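Fusolin (PDB 4YN2) forms the crystalline spindles of an insect poxvirus that enhance virulence, and probably acts on chitin as a lytic polysaccharide monooxygenase-like protein. Local coordinates at residues A[17-22]-A[60-65]. Residues are numbered along the deposited sequence; the frame is centred on the assembly and turned at random.
Sequences ESFWYP and YEFQQD
F19 and F62 form a T-shaped pair that fastens the loop between helices 10-15 and 31-48 to the C-terminal end of helix 51-63, within the helical region attached to the β-sandwich core of this lytic polysaccharide monooxygenase-like domain. It is a worked example of a loop anchored by aromatic packing, with no hydrogen bond between the two segments. The edge of the F62 ring is turned toward the face of F19, with centroids 5.4 Å apart and planes at 85°. F62 CD2 does the touching, 3.7 Å from F19 CG.

A CH-pi contact reinforces the pair: F62 CB sits over the middle of the same F19 ring, 3.6 Å from its centroid and only 10° off the normal. With CG set between the backbone N and the carbonyl carbon (chi1 69°), the F19 ring presents its face to F62. CD1 of W20 lies over the opposite face, leaving F19 between its sequence neighbour and F62. Both phenylalanines are buried; I28 also touches F19, while A36 and Y37 of helix 31-48 pack against F62.

Toward solvent the contact changes character. The extended chain of Q63 crosses the W20 side chain at about a right angle, with CB 3.9 Å from W20 CH2. Its amide plane is well tilted from the indole, and Q63 OE1 meets the ring edge near its plane, 3.6 Å from W20 CH2.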
loop_
_atom_site.group_PDB
_atom_site.type_symbol
_atom_site.label_atom_id
_atom_site.label_comp_id
_atom_site.label_asym_id
_atom_site.label_seq_id
_atom_site.Cartn_x
_atom_site.Cartn_y
_atom_site.Cartn_z
ATOM N N GLU A 17 9.225 3.364 -11.644
ATOM C CA GLU A 17 10.306 4.339 -11.452
ATOM C C GLU A 17 11.535 4.005 -12.303
ATOM O O GLU A 17 11.682 2.873 -12.756
ATOM C CB GLU A 17 10.722 4.357 -9.974
ATOM C CG GLU A 17 9.647 4.907 -9.053
ATOM C CD GLU A 17 9.771 6.389 -8.754
ATOM O OE1 GLU A 17 10.503 7.098 -9.480
ATOM O OE2 GLU A 17 9.204 6.826 -7.732
ATOM N N SER A 18 12.446 4.974 -12.484
ATOM C CA SER A 18 13.682 4.736 -13.247
ATOM C C SER A 18 14.717 4.053 -12.344
ATOM O O SER A 18 15.684 4.678 -11.912
ATOM C CB SER A 18 14.234 6.046 -13.814
ATOM O OG SER A 18 15.430 5.847 -14.549
ATOM N N PHE A 19 14.501 2.767 -12.054
ATOM C CA PHE A 19 15.371 1.987 -11.166
ATOM C C PHE A 19 16.510 1.298 -11.914
ATOM O O PHE A 19 17.415 0.799 -11.255
ATOM C CB PHE A 19 14.556 0.934 -10.388
ATOM C CG PHE A 19 13.985 -0.213 -11.189
ATOM C CD1 PHE A 19 14.709 -1.383 -11.368
ATOM C CD2 PHE A 19 12.667 -0.188 -11.630
ATOM C CE1 PHE A 19 14.171 -2.452 -12.083
ATOM C CE2 PHE A 19 12.133 -1.264 -12.342
ATOM C CZ PHE A 19 12.884 -2.391 -12.549
ATOM N N TRP A 20 16.466 1.233 -13.262
ATOM C CA TRP A 20 17.507 0.561 -14.048
ATOM C C TRP A 20 18.789 1.384 -14.125
ATOM O O TRP A 20 19.874 0.817 -14.216
ATOM C CB TRP A 20 17.011 0.272 -15.479
ATOM C CG TRP A 20 15.895 -0.720 -15.541
ATOM C CD1 TRP A 20 14.594 -0.484 -15.865
ATOM C CD2 TRP A 20 15.992 -2.114 -15.260
ATOM N NE1 TRP A 20 13.867 -1.645 -15.772
ATOM C CE2 TRP A 20 14.705 -2.667 -15.421
ATOM C CE3 TRP A 20 17.046 -2.954 -14.882
ATOM C CZ2 TRP A 20 14.446 -4.022 -15.223
ATOM C CZ3 TRP A 20 16.780 -4.288 -14.651
ATOM C CH2 TRP A 20 15.496 -4.810 -14.826
ATOM N N TYR A 21 18.659 2.708 -14.122
ATOM C CA TYR A 21 19.785 3.620 -14.245
ATOM C C TYR A 21 19.443 4.992 -13.631
ATOM O O TYR A 21 18.386 5.537 -13.943
ATOM C CB TYR A 21 20.171 3.793 -15.729
ATOM C CG TYR A 21 21.417 4.631 -15.944
ATOM C CD1 TYR A 21 21.338 6.012 -16.068
ATOM C CD2 TYR A 21 22.661 4.036 -16.105
ATOM C CE1 TYR A 21 22.476 6.787 -16.260
ATOM C CE2 TYR A 21 23.806 4.801 -16.315
ATOM C CZ TYR A 21 23.704 6.177 -16.413
ATOM O OH TYR A 21 24.812 6.962 -16.615
ATOM N N PRO A 22 20.334 5.613 -12.835
ATOM C CA PRO A 22 21.612 5.100 -12.320
ATOM C C PRO A 22 21.393 3.862 -11.446
ATOM O O PRO A 22 20.334 3.692 -10.828
ATOM C CB PRO A 22 22.178 6.289 -11.536
ATOM C CG PRO A 22 21.005 7.094 -11.149
ATOM C CD PRO A 22 20.028 6.940 -12.276
ATOM N N TYR A 60 16.173 -6.813 -9.342
ATOM C CA TYR A 60 15.302 -7.990 -9.359
ATOM C C TYR A 60 14.042 -7.739 -8.537
ATOM O O TYR A 60 12.958 -8.149 -8.933
ATOM C CB TYR A 60 16.082 -9.207 -8.828
ATOM C CG TYR A 60 15.313 -10.501 -8.782
ATOM C CD1 TYR A 60 14.537 -10.831 -7.678
ATOM C CD2 TYR A 60 15.408 -11.428 -9.813
ATOM C CE1 TYR A 60 13.850 -12.034 -7.618
ATOM C CE2 TYR A 60 14.754 -12.651 -9.747
ATOM C CZ TYR A 60 13.996 -12.964 -8.634
ATOM O OH TYR A 60 13.298 -14.147 -8.605
ATOM N N GLU A 61 14.190 -7.040 -7.395
ATOM C CA GLU A 61 13.081 -6.712 -6.509
ATOM C C GLU A 61 11.971 -5.966 -7.259
ATOM O O GLU A 61 10.790 -6.269 -7.055
ATOM C CB GLU A 61 13.614 -5.880 -5.327
ATOM C CG GLU A 61 12.570 -5.255 -4.436
ATOM C CD GLU A 61 13.200 -4.633 -3.212
ATOM O OE1 GLU A 61 14.038 -3.715 -3.359
ATOM O OE2 GLU A 61 12.875 -5.089 -2.098
ATOM N N PHE A 62 12.330 -5.035 -8.162
ATOM C CA PHE A 62 11.320 -4.311 -8.927
ATOM C C PHE A 62 11.022 -4.939 -10.275
ATOM O O PHE A 62 9.892 -4.800 -10.724
ATOM C CB PHE A 62 11.717 -2.855 -9.103
ATOM C CG PHE A 62 11.834 -2.049 -7.825
ATOM C CD1 PHE A 62 11.203 -2.463 -6.651
ATOM C CD2 PHE A 62 12.437 -0.801 -7.829
ATOM C CE1 PHE A 62 11.329 -1.724 -5.475
ATOM C CE2 PHE A 62 12.538 -0.051 -6.656
ATOM C CZ PHE A 62 12.010 -0.533 -5.483
ATOM N N GLN A 63 11.968 -5.654 -10.902
ATOM C CA GLN A 63 11.707 -6.316 -12.179
ATOM C C GLN A 63 10.664 -7.411 -11.997
ATOM O O GLN A 63 9.830 -7.606 -12.872
ATOM C CB GLN A 63 13.000 -6.914 -12.774
ATOM C CG GLN A 63 12.776 -7.677 -14.103
ATOM C CD GLN A 63 13.989 -8.397 -14.612
ATOM O OE1 GLN A 63 15.090 -8.261 -14.089
ATOM N NE2 GLN A 63 13.792 -9.238 -15.620
ATOM N N GLN A 64 10.711 -8.125 -10.867
ATOM C CA GLN A 64 9.782 -9.208 -10.580
ATOM C C GLN A 64 8.504 -8.710 -9.895
ATOM O O GLN A 64 7.973 -9.416 -9.055
ATOM C CB GLN A 64 10.471 -10.254 -9.698
ATOM C CG GLN A 64 11.718 -10.870 -10.293
ATOM C CD GLN A 64 11.439 -11.558 -11.591
ATOM O OE1 GLN A 64 11.751 -11.040 -12.654
ATOM N NE2 GLN A 64 10.800 -12.711 -11.533
ATOM N N ASP A 65 7.948 -7.574 -10.334
ATOM C CA ASP A 65 6.720 -6.984 -9.768
ATOM C C ASP A 65 5.493 -7.884 -9.949
ATOM O O ASP A 65 4.599 -7.868 -9.092
ATOM C CB ASP A 65 6.450 -5.591 -10.360
ATOM C CG ASP A 65 6.380 -5.472 -11.883
ATOM O OD1 ASP A 65 6.463 -6.516 -12.574
ATOM O OD2 ASP A 65 6.236 -4.330 -12.380
#